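Local coordinates for mannose-6-phosphate isomerase (Helicobacter pylori, PDB 2QH5), which probably transfers guanylyl from GTP to mannose 1-phosphate to form GDP-mannose, the chain here being its N-terminal nucleotidyltransferase domain, at residues I116-L119 with Q120-E123. Residues are numbered along the deposited sequence; the frame is centred on the assembly and turned at random.
Sequences IKDL and QAYE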
loop_
_atom_site.group_PDB
_atom_site.type_symbol
_atom_site.label_atom_id
_atom_site.label_comp_id
_atom_site.label_asym_id
_atom_site.label_seq_id
_atom_site.Cartn_x
_atom_site.Cartn_y
_atom_site.Cartn_z
ATOM N N ILE A 116 -1.580 -13.726 4.689
ATOM C CA ILE A 116 -2.402 -13.487 5.861
ATOM C C ILE A 116 -3.406 -14.630 5.939
ATOM O O ILE A 116 -4.238 -14.801 5.045
ATOM C CB ILE A 116 -3.092 -12.100 5.794
ATOM C CG1 ILE A 116 -2.075 -10.996 6.101
ATOM C CG2 ILE A 116 -4.252 -12.010 6.782
ATOM C CD1 ILE A 116 -2.370 -9.666 5.450
ATOM N N LYS A 117 -3.299 -15.421 7.006
ATOM C CA LYS A 117 -4.086 -16.642 7.150
ATOM C C LYS A 117 -5.372 -16.468 7.961
ATOM O O LYS A 117 -6.428 -16.965 7.563
ATOM C CB LYS A 117 -3.221 -17.772 7.709
ATOM C CG LYS A 117 -2.394 -18.471 6.641
ATOM C CD LYS A 117 -1.082 -19.002 7.195
ATOM C CE LYS A 117 -0.071 -17.879 7.387
ATOM N NZ LYS A 117 1.207 -18.362 7.981
ATOM N N ASP A 118 -5.291 -15.766 9.090
ATOM C CA ASP A 118 -6.496 -15.451 9.856
ATOM C C ASP A 118 -7.225 -14.302 9.171
ATOM O O ASP A 118 -6.880 -13.137 9.355
ATOM C CB ASP A 118 -6.161 -15.105 11.313
ATOM C CG ASP A 118 -7.376 -15.186 12.234
ATOM O OD1 ASP A 118 -7.236 -15.752 13.339
ATOM O OD2 ASP A 118 -8.468 -14.690 11.868
ATOM N N LEU A 119 -8.233 -14.646 8.377
ATOM C CA LEU A 119 -8.949 -13.669 7.566
ATOM C C LEU A 119 -9.984 -12.882 8.371
ATOM O O LEU A 119 -10.404 -11.798 7.962
ATOM C CB LEU A 119 -9.595 -14.361 6.362
ATOM C CG LEU A 119 -10.041 -13.479 5.189
ATOM C CD1 LEU A 119 -9.512 -14.013 3.861
ATOM C CD2 LEU A 119 -11.563 -13.317 5.166
ATOM N N GLN A 120 -10.395 -13.426 9.513
ATOM C CA GLN A 120 -11.362 -12.739 10.371
ATOM C C GLN A 120 -10.685 -11.629 11.173
ATOM O O GLN A 120 -11.236 -10.535 11.320
ATOM C CB GLN A 120 -12.091 -13.725 11.295
ATOM C CG GLN A 120 -13.377 -13.164 11.908
ATOM C CD GLN A 120 -14.269 -12.475 10.881
ATOM O OE1 GLN A 120 -14.728 -13.098 9.922
ATOM N NE2 GLN A 120 -14.513 -11.182 11.078
ATOM N N ALA A 121 -9.487 -11.920 11.672
ATOM C CA ALA A 121 -8.661 -10.935 12.363
ATOM C C ALA A 121 -8.201 -9.826 11.411
ATOM O O ALA A 121 -7.989 -8.679 11.834
ATOM C CB ALA A 121 -7.465 -11.615 13.004
ATOM N N TYR A 122 -8.047 -10.183 10.132
ATOM C CA TYR A 122 -7.730 -9.224 9.077
ATOM C C TYR A 122 -8.893 -8.275 8.846
ATOM O O TYR A 122 -8.708 -7.063 8.786
ATOM C CB TYR A 122 -7.397 -9.940 7.764
ATOM C CG TYR A 122 -7.004 -8.988 6.654
ATOM C CD1 TYR A 122 -5.711 -8.480 6.580
ATOM C CD2 TYR A 122 -7.927 -8.581 5.686
ATOM C CE1 TYR A 122 -5.343 -7.601 5.584
ATOM C CE2 TYR A 122 -7.567 -7.696 4.682
ATOM C CZ TYR A 122 -6.270 -7.211 4.637
ATOM O OH TYR A 122 -5.880 -6.339 3.648
ATOM N N GLU A 123 -10.084 -8.845 8.716
ATOM C CA GLU A 123 -11.296 -8.100 8.397
ATOM C C GLU A 123 -11.667 -7.108 9.498
ATOM O O GLU A 123 -12.200 -6.029 9.215
ATOM C CB GLU A 123 -12.434 -9.093 8.181
ATOM C CG GLU A 123 -13.569 -8.605 7.315
ATOM C CD GLU A 123 -14.233 -9.747 6.554
ATOM O OE1 GLU A 123 -13.597 -10.818 6.413
ATOM O OE2 GLU A 123 -15.382 -9.571 6.090
#
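Asp118 sets its carboxylate beside the methyl of Ala121, CG to CB 3.7 Å, at the first turn of helix 119-134. It is the N-cap of this helix, which follows strand 106-111 in the GT-A-like nucleotidyltransferase domain. CG stands anti to the backbone N (chi1 -163°), which places the carboxylate beside the carbonyl carbon, next to the amides that begin the turn. There OD2 takes a nearly straight bond from Ala121 N (3.0 Å, 165° at the hydrogen), the donor lying above the carboxylate plane, and a weak one from Gln120 N. One oxygen thus serves two first-turn amides that have no preceding helical carbonyl to pair with, though it holds Gln120 N only weakly, and the negative carboxylate probably also suits the positive end of the helix dipole. The backbone of Asp118 joins in: its O accepts from Tyr122 N, and Leu119 O from Glu123 N at 3.1 Å, the i to i+4 bonds with which the helical pattern begins.

On the buried side, the side chains of Ile116 and Tyr122 cross at about a right angle. CG2 of Ile116 lies 3.8 Å from Tyr122 CD1, and Ile116 CD1 comes obliquely to the ring, 3.6 Å from Tyr122 CE1. Both side chains rest on Arg46 of helix 39-48, and Asn47 OD1 is hydrogen-bonded to Tyr122 OH, tying the helix start to that neighbouring helix. Ile116 also packs on Ala264, which is backbone-bonded to Asp118. On a more exposed flank, Glu123, extended beyond CG, crosses Leu119 obliquely, with OE1 3.5 Å from Leu119 CD2.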